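Local structure of methionine gamma-lyase (Trichomonas vaginalis, 1E5E) at residues A[66-71]-A[253-257]; A[4-8]-A[73-77]; A[329-333]-A[384-390]; A[288-292]-A[305-309]; A[106-110]-A[159-164]. The protein is a PLP-dependent enzyme of the Cys/Met metabolism family, with the aminotransferase-like fold, in an assembly of four chains. All blocks are in the same frame, centred on the assembly; numbering follows the deposited sequence.

Contact 1: residues A[66-71]-A[253-257]; sequences NLEGKI and ITRGL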
# COMPACT_ATOMS: atom_id res chain seq x y z
N ASN A 66 -13.06 5.55 -10.48
CA ASN A 66 -12.18 6.55 -11.07
C ASN A 66 -11.40 5.94 -12.24
O ASN A 66 -11.38 6.47 -13.35
CB ASN A 66 -11.25 7.15 -10.00
CG ASN A 66 -10.33 8.20 -10.59
OD1 ASN A 66 -10.58 8.83 -11.63
ND2 ASN A 66 -9.22 8.40 -9.91
N LEU A 67 -10.67 4.85 -12.04
CA LEU A 67 -9.96 4.19 -13.13
C LEU A 67 -10.90 3.83 -14.29
O LEU A 67 -10.58 4.01 -15.45
CB LEU A 67 -9.44 2.83 -12.61
CG LEU A 67 -8.75 1.95 -13.66
CD1 LEU A 67 -7.59 2.79 -14.25
CD2 LEU A 67 -8.29 0.64 -13.02
N GLU A 68 -12.06 3.25 -14.01
CA GLU A 68 -13.02 2.85 -15.02
C GLU A 68 -13.47 3.97 -15.95
O GLU A 68 -13.46 3.80 -17.21
CB GLU A 68 -14.21 2.15 -14.36
CG GLU A 68 -13.85 0.77 -13.76
CD GLU A 68 -15.01 0.22 -12.95
OE1 GLU A 68 -15.91 1.02 -12.56
OE2 GLU A 68 -15.11 -1.03 -12.72
N GLY A 69 -13.77 5.14 -15.43
CA GLY A 69 -14.23 6.30 -16.21
C GLY A 69 -13.09 6.83 -17.05
O GLY A 69 -13.24 7.23 -18.22
N LYS A 70 -11.88 6.77 -16.49
CA LYS A 70 -10.71 7.21 -17.27
C LYS A 70 -10.51 6.30 -18.47
O LYS A 70 -10.42 6.80 -19.62
CB LYS A 70 -9.49 7.32 -16.39
CG LYS A 70 -9.41 8.56 -15.50
CD LYS A 70 -8.26 8.50 -14.52
CE LYS A 70 -7.99 9.86 -13.85
NZ LYS A 70 -9.23 10.36 -13.17
N ILE A 71 -10.63 4.98 -18.33
CA ILE A 71 -10.42 4.03 -19.42
C ILE A 71 -11.58 4.06 -20.42
O ILE A 71 -11.32 4.02 -21.63
CB ILE A 71 -10.27 2.58 -18.91
CG1 ILE A 71 -9.07 2.40 -17.96
CG2 ILE A 71 -10.22 1.56 -20.03
CD1 ILE A 71 -7.75 2.66 -18.64
N ILE A 253 -2.88 1.47 -10.90
CA ILE A 253 -3.13 1.43 -12.35
C ILE A 253 -3.41 2.86 -12.81
O ILE A 253 -2.78 3.31 -13.76
CB ILE A 253 -4.28 0.51 -12.78
CG1 ILE A 253 -3.95 -0.97 -12.41
CG2 ILE A 253 -4.52 0.63 -14.31
CD1 ILE A 253 -5.18 -1.87 -12.53
N THR A 254 -4.24 3.57 -12.04
CA THR A 254 -4.48 4.98 -12.35
C THR A 254 -3.17 5.76 -12.36
O THR A 254 -2.94 6.61 -13.24
CB THR A 254 -5.51 5.61 -11.40
OG1 THR A 254 -6.76 4.93 -11.65
CG2 THR A 254 -5.80 7.11 -11.65
N ARG A 255 -2.31 5.51 -11.38
CA ARG A 255 -1.00 6.16 -11.33
C ARG A 255 -0.19 5.85 -12.60
O ARG A 255 0.41 6.76 -13.20
CB ARG A 255 -0.22 5.73 -10.09
CG ARG A 255 1.10 6.44 -9.84
CD ARG A 255 1.89 5.76 -8.74
NE ARG A 255 2.69 6.61 -7.89
CZ ARG A 255 4.02 6.57 -7.86
NH1 ARG A 255 4.72 5.76 -8.67
NH2 ARG A 255 4.72 7.32 -7.01
N GLY A 256 -0.12 4.57 -12.92
CA GLY A 256 0.59 4.05 -14.08
C GLY A 256 0.01 4.63 -15.39
O GLY A 256 0.76 4.99 -16.31
N LEU A 257 -1.31 4.77 -15.47
CA LEU A 257 -2.01 5.31 -16.61
C LEU A 257 -1.62 6.73 -16.94
O LEU A 257 -1.66 7.19 -18.10
CB LEU A 257 -3.54 5.29 -16.34
CG LEU A 257 -4.43 5.87 -17.45
CD1 LEU A 257 -4.26 5.13 -18.79
CD2 LEU A 257 -5.90 5.81 -17.08
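Helix 62-75 and helix 247-257 pack side by side beside the central seven-stranded sheet of the PLP-dependent aminotransferase-like fold, with Leu67 meeting Ile253 and Thr254 where the two backbones come nearest. The axes of segments 66-71 and 253-257 approach to 10.2 Å and run at 35° to each other, so the helices travel in broadly the same direction. Leu67 carries much of the join. Its CG is anti to the backbone N (chi1 175°), which holds both methyls out toward the partner helix: CD1 reaches Ile253 CG2 at 3.8 Å, and CD2 rests against CB and CG2 of the same isoleucine. Thr254 slides past Leu67 in the opposite direction, its OG1 lying 3.5 Å from Leu67 CD1. That hydroxyl makes a weak hydrogen bond to Ala250 O one turn back, which gives it a polar partner beside the leucine. The other branch of Thr254 turns to the flank of the contact, where CG2 touches Lys70 CD at 4.0 Å and the amide of Asn66. Lys70 offers only its aliphatic part to helix 247-257. A bend at chi4 (57°) brings its ammonium back to its own helix, where NZ bonds Asn66 OD1 at 2.6 Å, in the carbonyl plane on a lone pair, and also Ala15 O. On the sheet side, Leu67 and Ile71 continue onto Leu221 of strand 220-224. One turn further along helix 247-257, the CD2 methyl of Leu257 touches both Lys70 CB and Ile71 CD1, 4.0 Å from the latter.

Contact 2: residues A[4-8]-A[73-77]; sequences ERMTP and FLEKT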
# COMPACT_ATOMS: atom_id res chain seq x y z
N GLU A 4 -13.99 20.36 -29.18
CA GLU A 4 -13.02 19.27 -29.48
C GLU A 4 -12.67 18.42 -28.26
O GLU A 4 -12.41 18.91 -27.17
CB GLU A 4 -11.73 19.73 -30.13
CG GLU A 4 -11.60 19.33 -31.59
CD GLU A 4 -10.21 19.63 -32.13
OE1 GLU A 4 -9.39 20.22 -31.37
OE2 GLU A 4 -9.91 19.28 -33.30
N ARG A 5 -12.54 17.11 -28.52
CA ARG A 5 -12.35 16.13 -27.47
C ARG A 5 -10.99 16.26 -26.78
O ARG A 5 -9.96 16.41 -27.44
CB ARG A 5 -12.54 14.72 -28.07
CG ARG A 5 -12.69 13.58 -27.08
CD ARG A 5 -12.81 12.22 -27.75
NE ARG A 5 -12.94 11.10 -26.81
CZ ARG A 5 -14.06 10.89 -26.11
NH1 ARG A 5 -15.08 11.74 -26.29
NH2 ARG A 5 -14.21 9.88 -25.25
N MET A 6 -10.97 16.17 -25.46
CA MET A 6 -9.71 16.24 -24.70
C MET A 6 -8.72 15.27 -25.35
O MET A 6 -9.13 14.13 -25.62
CB MET A 6 -9.96 15.83 -23.24
CG MET A 6 -8.63 15.85 -22.44
SD MET A 6 -9.01 15.42 -20.73
CE MET A 6 -9.54 17.03 -20.10
N THR A 7 -7.50 15.66 -25.66
CA THR A 7 -6.62 14.66 -26.29
C THR A 7 -6.32 13.50 -25.34
O THR A 7 -6.28 13.63 -24.10
CB THR A 7 -5.24 15.28 -26.64
OG1 THR A 7 -4.64 15.69 -25.42
CG2 THR A 7 -5.36 16.47 -27.60
N PRO A 8 -5.85 12.39 -25.92
CA PRO A 8 -5.46 11.21 -25.15
C PRO A 8 -4.30 11.55 -24.24
O PRO A 8 -4.17 11.02 -23.12
CB PRO A 8 -5.13 10.16 -26.23
CG PRO A 8 -6.01 10.54 -27.40
CD PRO A 8 -5.96 12.06 -27.38
N PHE A 73 -13.31 6.63 -21.13
CA PHE A 73 -13.07 7.82 -21.95
C PHE A 73 -12.01 7.52 -23.01
O PHE A 73 -12.22 7.85 -24.20
CB PHE A 73 -12.69 9.03 -21.09
CG PHE A 73 -12.52 10.28 -21.90
CD1 PHE A 73 -11.34 10.54 -22.56
CD2 PHE A 73 -13.57 11.17 -21.99
CE1 PHE A 73 -11.23 11.66 -23.38
CE2 PHE A 73 -13.44 12.33 -22.75
CZ PHE A 73 -12.26 12.56 -23.45
N LEU A 74 -10.88 6.93 -22.60
CA LEU A 74 -9.80 6.65 -23.54
C LEU A 74 -10.19 5.67 -24.65
O LEU A 74 -9.67 5.81 -25.76
CB LEU A 74 -8.55 6.13 -22.81
CG LEU A 74 -7.90 7.23 -21.91
CD1 LEU A 74 -6.83 6.61 -21.00
CD2 LEU A 74 -7.25 8.31 -22.78
N GLU A 75 -11.11 4.72 -24.41
CA GLU A 75 -11.55 3.78 -25.41
C GLU A 75 -12.79 4.23 -26.19
O GLU A 75 -13.34 3.54 -27.05
CB GLU A 75 -11.81 2.41 -24.76
CG GLU A 75 -10.47 1.72 -24.42
CD GLU A 75 -9.80 1.11 -25.66
OE1 GLU A 75 -10.18 1.49 -26.80
OE2 GLU A 75 -8.87 0.29 -25.56
N LYS A 76 -13.36 5.35 -25.82
CA LYS A 76 -14.57 5.94 -26.31
C LYS A 76 -15.75 5.00 -26.13
O LYS A 76 -16.57 4.85 -27.05
CB LYS A 76 -14.39 6.37 -27.78
CG LYS A 76 -13.31 7.43 -28.01
CD LYS A 76 -13.18 7.69 -29.52
CE LYS A 76 -12.49 9.03 -29.75
NZ LYS A 76 -11.83 9.13 -31.10
N THR A 77 -15.87 4.36 -24.97
CA THR A 77 -16.97 3.44 -24.73
C THR A 77 -17.90 4.07 -23.70
O THR A 77 -17.41 4.95 -22.98
CB THR A 77 -16.49 2.08 -24.23
OG1 THR A 77 -15.72 2.27 -23.04
CG2 THR A 77 -15.66 1.38 -25.31
O HOH W 1 -10.74 9.34 -26.07
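Arg5 reaches from the N-terminal arm to Phe73 and Lys76 at the end of helix 62-75. From CB its chain leaves with CG anti to the backbone N (chi1 -167°) and stays extended as far as NE, which carries the guanidinium out over the Phe73 ring. Arg5 CG touches the rim of that ring at Phe73 CZ, 3.8 Å away. Arg5 CD lies against Lys76 CE, and Arg5 NE, 3.6 Å from that same CE, also bonds a water at 2.9 Å. Arg5 CZ comes over the face of the Phe73 ring, 3.9 Å from the ring centroid, and the guanidinium lies flat there with the planes only 5° apart: a stacked cation-pi pair. At the tip, Arg5 NH2 stays above the ring but points its N-H at the carbonyl of the same residue, bonding Phe73 O at 3.0 Å and 161° on a lone pair, in the carbonyl plane. The water held by Arg5 NE closes the loop by donating to Phe73 O at 2.8 Å. That oxygen also accepts from Lys76 N within the Schellman motif that ends the helix. Nearby, Met6 CB packs on Phe73 CZ at 4.0 Å, and the Met6 carbonyl oxygen lies at the edge of the ring. Thr7 then N-caps helix 8-14 through Thr10 N, and its hydroxyl also bonds Glu383 of the second subunit. Stack, direct bond and water together fix the rotation of the guanidinium. The arginine supplies donors to a carbonyl at the helix C-terminus, whose partial negative charge probably suits the cation and may offset the nearby Lys76 ammonium.

Contact 3: residues A[329-333]-A[384-390]; sequences NLKLI and LIADFKQ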
# COMPACT_ATOMS: atom_id res chain seq x y z
N ASN A 329 21.68 -15.52 -22.77
CA ASN A 329 22.88 -14.67 -22.67
C ASN A 329 22.62 -13.17 -22.72
O ASN A 329 23.49 -12.31 -22.91
CB ASN A 329 23.82 -15.16 -23.79
CG ASN A 329 24.41 -16.52 -23.43
OD1 ASN A 329 25.09 -16.65 -22.40
ND2 ASN A 329 24.01 -17.58 -24.12
N LEU A 330 21.33 -12.83 -22.71
CA LEU A 330 20.92 -11.43 -22.71
C LEU A 330 21.20 -10.85 -21.32
O LEU A 330 20.94 -11.53 -20.34
CB LEU A 330 19.45 -11.28 -23.09
CG LEU A 330 19.19 -11.55 -24.59
CD1 LEU A 330 17.68 -11.62 -24.86
CD2 LEU A 330 19.79 -10.44 -25.43
N LYS A 331 21.79 -9.66 -21.29
CA LYS A 331 22.11 -9.03 -20.03
C LYS A 331 21.20 -7.86 -19.65
O LYS A 331 21.20 -7.46 -18.49
CB LYS A 331 23.59 -8.60 -20.00
CG LYS A 331 24.54 -9.80 -20.16
CD LYS A 331 25.91 -9.28 -20.61
CE LYS A 331 26.78 -10.40 -21.20
NZ LYS A 331 27.77 -10.97 -20.24
N LEU A 332 20.52 -7.21 -20.56
CA LEU A 332 19.74 -6.02 -20.21
C LEU A 332 18.26 -6.36 -20.31
O LEU A 332 17.46 -6.05 -19.41
CB LEU A 332 20.17 -4.89 -21.12
CG LEU A 332 19.34 -3.59 -21.02
CD1 LEU A 332 19.37 -3.07 -19.59
CD2 LEU A 332 19.88 -2.61 -22.05
N ILE A 333 17.90 -7.06 -21.38
CA ILE A 333 16.52 -7.51 -21.60
C ILE A 333 16.23 -8.62 -20.58
O ILE A 333 17.15 -9.39 -20.28
CB ILE A 333 16.31 -7.94 -23.05
CG1 ILE A 333 16.56 -6.67 -23.89
CG2 ILE A 333 14.87 -8.40 -23.26
CD1 ILE A 333 17.02 -6.94 -25.29
N LEU A 384 19.82 -1.35 -25.83
CA LEU A 384 19.04 -2.53 -26.15
C LEU A 384 19.65 -3.26 -27.36
O LEU A 384 19.77 -4.47 -27.41
CB LEU A 384 17.58 -2.13 -26.48
CG LEU A 384 16.78 -1.60 -25.28
CD1 LEU A 384 15.46 -1.00 -25.73
CD2 LEU A 384 16.53 -2.74 -24.28
N ILE A 385 19.95 -2.54 -28.43
CA ILE A 385 20.50 -3.15 -29.65
C ILE A 385 21.85 -3.76 -29.31
O ILE A 385 22.04 -4.91 -29.72
CB ILE A 385 20.69 -2.09 -30.75
CG1 ILE A 385 19.31 -1.72 -31.33
CG2 ILE A 385 21.66 -2.62 -31.82
CD1 ILE A 385 19.30 -0.44 -32.16
N ALA A 386 22.68 -3.09 -28.51
CA ALA A 386 23.94 -3.73 -28.10
C ALA A 386 23.72 -5.01 -27.30
O ALA A 386 24.58 -5.91 -27.40
CB ALA A 386 24.85 -2.77 -27.31
N ASP A 387 22.63 -5.15 -26.53
CA ASP A 387 22.44 -6.41 -25.81
C ASP A 387 22.11 -7.50 -26.83
O ASP A 387 22.52 -8.67 -26.68
CB ASP A 387 21.31 -6.25 -24.78
CG ASP A 387 21.22 -7.35 -23.76
OD1 ASP A 387 22.25 -8.01 -23.50
OD2 ASP A 387 20.11 -7.58 -23.22
N PHE A 388 21.28 -7.15 -27.84
CA PHE A 388 21.03 -8.19 -28.85
C PHE A 388 22.29 -8.49 -29.67
O PHE A 388 22.55 -9.66 -29.98
CB PHE A 388 19.90 -7.82 -29.76
CG PHE A 388 18.52 -8.05 -29.20
CD1 PHE A 388 18.06 -9.33 -28.99
CD2 PHE A 388 17.70 -6.98 -28.92
CE1 PHE A 388 16.78 -9.55 -28.51
CE2 PHE A 388 16.43 -7.23 -28.45
CZ PHE A 388 15.96 -8.50 -28.23
N LYS A 389 23.07 -7.48 -30.02
CA LYS A 389 24.30 -7.73 -30.77
C LYS A 389 25.22 -8.73 -30.06
O LYS A 389 25.68 -9.66 -30.74
CB LYS A 389 25.08 -6.46 -31.03
CG LYS A 389 26.48 -6.70 -31.60
CD LYS A 389 26.88 -5.45 -32.38
CE LYS A 389 28.39 -5.38 -32.58
NZ LYS A 389 28.88 -6.58 -33.28
N GLN A 390 25.52 -8.55 -28.79
CA GLN A 390 26.42 -9.47 -28.13
C GLN A 390 25.77 -10.85 -28.08
O GLN A 390 26.45 -11.85 -28.31
CB GLN A 390 26.89 -9.05 -26.74
CG GLN A 390 25.86 -8.81 -25.66
CD GLN A 390 25.48 -10.03 -24.86
OE1 GLN A 390 26.28 -10.97 -24.85
NE2 GLN A 390 24.30 -10.07 -24.23
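The irregular backbone from Asn329 to Ile333 curls round the Asp387 side chain of helix 381-396, with the CA atoms of Leu330 and Asp387 6.1 Å apart. Three successive amides point at the carboxylate. Lys331 N bonds Asp387 OD1 at 2.8 Å on its syn lone pair. Leu332 N, at 2.7 Å, comes down on Asp387 OD2 from 57° above the carboxylate plane, while Ile333 N meets that oxygen nearly along its C-O axis, at 2.9 Å and from the same face. Gln390 reinforces the same carboxylate: CG in the crowded position (chi1 58°) and a bend at chi2 fold the amide back, so that NE2 donates almost straight (177°) to Asn329 O at 2.7 Å and also to Asp387 OD1. In this way the helix ties down the loop that leads from helix 319-328 into edge strand 334-335 of the C-terminal domain's five-stranded sheet. Beneath the polar cluster, Ile333 CD1 stands over one face of the Phe388 ring, tight at 3.2 Å from CE2. Phe388 itself continues onto Val274 and Leu278 of helix 260-279. Leu384 CD2 touches two residues of the loop, 3.9 Å from Ile333 CG1 and 4.0 Å from Leu332 CD2.

Contact 4: residues A[288-292]-A[305-309]; sequences YYPGF and MRMYG. Unlike the reference sequence in segment 305-309: Tyr308 (reference Ser). With SO4 (sulfate ion), chain D.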
# COMPACT_ATOMS: atom_id res chain seq x y z
N TYR A 288 8.64 -10.10 -37.21
CA TYR A 288 7.25 -9.64 -37.26
C TYR A 288 7.16 -8.36 -36.43
O TYR A 288 7.57 -8.38 -35.25
CB TYR A 288 6.34 -10.69 -36.62
CG TYR A 288 6.16 -11.94 -37.44
CD1 TYR A 288 6.23 -13.20 -36.86
CD2 TYR A 288 5.88 -11.84 -38.81
CE1 TYR A 288 6.07 -14.33 -37.63
CE2 TYR A 288 5.71 -12.99 -39.57
CZ TYR A 288 5.81 -14.23 -38.98
OH TYR A 288 5.64 -15.38 -39.72
N TYR A 289 6.82 -7.24 -37.01
CA TYR A 289 6.65 -5.94 -36.38
C TYR A 289 5.58 -5.25 -37.20
O TYR A 289 5.83 -5.11 -38.39
CB TYR A 289 7.91 -5.03 -36.35
CG TYR A 289 7.70 -3.74 -35.58
CD1 TYR A 289 7.28 -3.77 -34.25
CD2 TYR A 289 7.88 -2.48 -36.14
CE1 TYR A 289 7.03 -2.61 -33.54
CE2 TYR A 289 7.64 -1.31 -35.44
CZ TYR A 289 7.22 -1.39 -34.13
OH TYR A 289 6.97 -0.21 -33.39
N PRO A 290 4.56 -4.64 -36.61
CA PRO A 290 3.50 -4.02 -37.43
C PRO A 290 3.99 -2.86 -38.24
O PRO A 290 3.42 -2.52 -39.30
CB PRO A 290 2.43 -3.63 -36.41
CG PRO A 290 2.64 -4.62 -35.30
CD PRO A 290 4.15 -4.79 -35.20
N GLY A 291 5.06 -2.18 -37.81
CA GLY A 291 5.56 -1.02 -38.54
C GLY A 291 6.26 -1.35 -39.86
O GLY A 291 6.38 -0.45 -40.71
N PHE A 292 6.68 -2.59 -40.07
CA PHE A 292 7.35 -2.91 -41.32
C PHE A 292 6.47 -2.70 -42.53
O PHE A 292 5.37 -3.26 -42.65
CB PHE A 292 7.88 -4.35 -41.25
CG PHE A 292 9.08 -4.50 -40.36
CD1 PHE A 292 9.89 -3.42 -40.04
CD2 PHE A 292 9.41 -5.74 -39.85
CE1 PHE A 292 11.00 -3.58 -39.22
CE2 PHE A 292 10.52 -5.90 -39.02
CZ PHE A 292 11.31 -4.84 -38.72
N MET A 305 -3.83 1.41 -36.11
CA MET A 305 -2.89 1.76 -35.06
C MET A 305 -2.26 3.13 -35.21
O MET A 305 -1.63 3.40 -36.24
CB MET A 305 -1.77 0.66 -35.06
CG MET A 305 -2.36 -0.74 -34.95
SD MET A 305 -1.16 -2.08 -35.07
CE MET A 305 -0.24 -1.77 -33.56
N ARG A 306 -2.36 4.00 -34.22
CA ARG A 306 -1.74 5.31 -34.32
C ARG A 306 -0.22 5.18 -34.21
O ARG A 306 0.47 6.15 -34.55
CB ARG A 306 -2.22 6.27 -33.23
CG ARG A 306 -3.73 6.27 -33.08
CD ARG A 306 -4.28 7.46 -32.27
NE ARG A 306 -5.75 7.40 -32.41
CZ ARG A 306 -6.56 6.55 -31.78
NH1 ARG A 306 -6.19 5.64 -30.88
NH2 ARG A 306 -7.86 6.63 -32.06
N MET A 307 0.26 4.15 -33.49
CA MET A 307 1.68 3.89 -33.35
C MET A 307 1.83 2.39 -33.63
O MET A 307 0.81 1.71 -33.49
CB MET A 307 2.27 4.23 -31.97
CG MET A 307 2.28 5.75 -31.85
SD MET A 307 3.06 6.38 -30.39
CE MET A 307 1.86 5.96 -29.12
N TYR A 308 3.03 1.90 -33.91
CA TYR A 308 3.12 0.49 -34.22
C TYR A 308 3.41 -0.39 -33.01
O TYR A 308 3.58 -1.60 -33.20
CB TYR A 308 4.13 0.27 -35.37
CG TYR A 308 3.59 0.85 -36.67
CD1 TYR A 308 4.20 1.92 -37.32
CD2 TYR A 308 2.46 0.29 -37.26
CE1 TYR A 308 3.70 2.40 -38.52
CE2 TYR A 308 1.94 0.76 -38.45
CZ TYR A 308 2.60 1.81 -39.08
OH TYR A 308 2.06 2.29 -40.25
N GLY A 309 3.42 0.17 -31.80
CA GLY A 309 3.50 -0.70 -30.62
C GLY A 309 4.93 -1.08 -30.26
O GLY A 309 5.86 -0.72 -30.96
S SO4 D . 4.12 4.50 -42.09
O1 SO4 D . 5.49 5.09 -41.92
O2 SO4 D . 4.20 3.00 -42.13
O3 SO4 D . 3.58 4.95 -43.43
O4 SO4 D . 3.22 5.00 -41.00
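Tyr289 and Tyr308 lead the two loops together, their side chains crossing at about a right angle; the loops come just before and just after helix 298-304 in the chain. They lie in the C-terminal domain, where strand 284-288 runs out, the helix intervenes and strand 311-316 begins. Tyr308 differs from the reference sequence, which has Ser there. Among hydrogen bonds, one joins the loops directly: Tyr289 OH donates to Gly309 O at 2.7 Å, tilted 17° from the carbonyl plane. CG of Tyr289 is anti to its backbone nitrogen (chi1 -175°), which sends the ring across to the second loop. The type I turn from Tyr289 to Phe292 is closed by its own Phe292 N to Tyr289 O bond. Among aromatic contacts, Gly291 of that turn presses its CA on the face of the Tyr308 ring, 3.5 Å from the centroid and 19° off the normal, a CH-pi contact. Without a side chain in the way, the turn backbone can come this close. Apolar contacts fill in around it: Tyr289 CZ lies 3.7 Å from Tyr308 CB, and the proline ring of Pro290 sets CB 4.0 Å from Tyr308 CD2 and 4.1 Å from Met305 SD. Last comes the bound sulfate. Tyr308 OH donates to sulfate O4 at 3.0 Å, and the ion is also held by His298 NE2 and Lys302 NZ. His298 ND1 must donate to Pro290 O while NE2 faces the anion, so the ring may carry both protons, which would suit a sulfate probably taken up from the crystallisation liquor.

Contact 5: residues A[106-110]-A[159-164]; sequences SDECL and PTLKII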
# COMPACT_ATOMS: atom_id res chain seq x y z
N SER A 106 -13.81 -17.78 -32.52
CA SER A 106 -12.59 -17.11 -32.13
C SER A 106 -11.45 -17.27 -33.12
O SER A 106 -11.29 -18.29 -33.80
CB SER A 106 -12.08 -17.76 -30.83
OG SER A 106 -10.83 -17.19 -30.47
N ASP A 107 -10.59 -16.25 -33.11
CA ASP A 107 -9.40 -16.35 -33.96
C ASP A 107 -8.64 -17.47 -33.25
O ASP A 107 -8.74 -17.55 -32.01
CB ASP A 107 -8.55 -15.12 -34.06
CG ASP A 107 -7.49 -15.23 -35.16
OD1 ASP A 107 -6.42 -15.81 -34.86
OD2 ASP A 107 -7.75 -14.74 -36.28
N GLU A 108 -7.96 -18.29 -34.02
CA GLU A 108 -7.14 -19.34 -33.43
C GLU A 108 -5.86 -18.81 -32.85
O GLU A 108 -5.22 -19.58 -32.12
CB GLU A 108 -6.78 -20.37 -34.53
CG GLU A 108 -5.95 -19.77 -35.66
CD GLU A 108 -5.58 -20.76 -36.77
OE1 GLU A 108 -5.21 -21.94 -36.56
OE2 GLU A 108 -5.52 -20.29 -37.92
N CYS A 109 -5.38 -17.62 -33.24
CA CYS A 109 -4.13 -17.19 -32.61
C CYS A 109 -4.44 -16.26 -31.44
O CYS A 109 -4.60 -15.04 -31.67
CB CYS A 109 -3.16 -16.50 -33.57
SG CYS A 109 -1.52 -16.22 -32.83
N LEU A 110 -4.47 -16.79 -30.24
CA LEU A 110 -4.76 -16.04 -29.04
C LEU A 110 -3.67 -16.32 -28.00
O LEU A 110 -2.87 -17.28 -28.03
CB LEU A 110 -6.04 -16.58 -28.37
CG LEU A 110 -7.33 -16.73 -29.15
CD1 LEU A 110 -8.44 -17.34 -28.31
CD2 LEU A 110 -7.75 -15.35 -29.69
N PRO A 159 1.12 -14.70 -29.90
CA PRO A 159 2.28 -13.86 -30.00
C PRO A 159 2.81 -13.56 -31.40
O PRO A 159 3.86 -12.91 -31.52
CB PRO A 159 3.28 -14.80 -29.30
CG PRO A 159 2.99 -16.13 -29.94
CD PRO A 159 1.49 -16.13 -30.20
N THR A 160 2.15 -14.00 -32.45
CA THR A 160 2.68 -13.77 -33.82
C THR A 160 2.58 -12.36 -34.37
O THR A 160 3.29 -11.97 -35.31
CB THR A 160 1.99 -14.76 -34.77
OG1 THR A 160 0.62 -14.36 -34.85
CG2 THR A 160 2.02 -16.18 -34.16
N LEU A 161 1.76 -11.49 -33.77
CA LEU A 161 1.49 -10.13 -34.15
C LEU A 161 0.74 -10.07 -35.49
O LEU A 161 0.70 -9.07 -36.19
CB LEU A 161 2.73 -9.23 -34.19
CG LEU A 161 3.63 -9.32 -32.94
CD1 LEU A 161 4.82 -8.37 -33.03
CD2 LEU A 161 2.80 -9.07 -31.67
N LYS A 162 -0.05 -11.13 -35.75
CA LYS A 162 -0.86 -11.18 -36.96
C LYS A 162 -1.85 -10.01 -36.91
O LYS A 162 -2.42 -9.77 -35.84
CB LYS A 162 -1.58 -12.49 -37.17
CG LYS A 162 -2.68 -12.53 -38.22
CD LYS A 162 -3.35 -13.91 -38.23
CE LYS A 162 -4.17 -14.20 -36.97
NZ LYS A 162 -5.07 -15.40 -37.26
N ILE A 163 -2.03 -9.30 -38.02
CA ILE A 163 -2.97 -8.20 -38.00
C ILE A 163 -4.33 -8.64 -38.48
O ILE A 163 -4.39 -9.40 -39.43
CB ILE A 163 -2.49 -7.04 -38.94
CG1 ILE A 163 -1.07 -6.64 -38.53
CG2 ILE A 163 -3.45 -5.87 -38.93
CD1 ILE A 163 -0.94 -6.05 -37.15
N ILE A 164 -5.41 -8.18 -37.87
CA ILE A 164 -6.74 -8.58 -38.32
C ILE A 164 -7.47 -7.33 -38.73
O ILE A 164 -7.45 -6.34 -37.99
CB ILE A 164 -7.52 -9.35 -37.25
CG1 ILE A 164 -6.83 -10.70 -36.95
CG2 ILE A 164 -8.99 -9.53 -37.67
CD1 ILE A 164 -7.26 -11.17 -35.58
O HOH W 2 -3.42 -17.93 -37.67
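The carboxylate of Asp107 has the CD1 methyl of Ile164 over one of its faces, 3.7 Å from OD2, while Lys162 and Cys109 come to its oxygens. Lys162 NZ takes the syn lone pair of Asp107 OD1 in a salt bridge of 2.8 Å, and makes a weak second bond to OD2. On the anti side of OD1, 15° out of the carboxylate plane, the backbone Cys109 N donates at 2.6 Å, the bond that makes an Asx turn. Asp107 OD2 has a further partner in Thr134 OG1, so the group is gripped at both oxygens and its rotation is fixed. Asp107 ends strand 103-107 of the seven-stranded sheet, and residues 159-164 follow the neighbouring parallel strand 148-154; the contact therefore clasps two loops at the C-terminal ends of adjacent strands, on the side of the sheet where this fold class binds PLP. Lys162 reaches across from the opposite direction, its chain bent at chi3 (68°), and NZ also bonds Asn133 OD1. A water accepts from Lys162 NZ at 3.0 Å and donates to Glu108 OE2, bridging charges that do not touch. Nearer the bound PPJ, about 7 Å from the side chain of Pro159, Cys109 turns SG anti to its backbone N and onto the second loop: SG packs 3.8 Å from Thr160 CG2 and 4.0 Å from CD of Pro159, whose preceding peptide bond is cis.

How the contacts relate
Contacts 1 and 2 share helix 62-75 and lie 13 Å apart between centres, touching through Leu257 and Leu74; their segments alternate along the chain. Contact 5 is nested within the chain loop closed by contact 1, yet sits across the chain's centre, 27 Å away, at strand ends of the seven-stranded sheet beside which helix 62-75 packs. Contact 4 then follows in the five-stranded-sheet domain, 15 Å from contact 5, where Tyr288 and Pro290 pack on Thr160, Leu161 and Ile163, so the two domains meet there. Contact 3 closes last, 22 Å from contact 4, at the far edge of the C-terminal sheet. Contacts 1, 2 and 3 all touch the second subunit, while 4 and 5 touch no other chain.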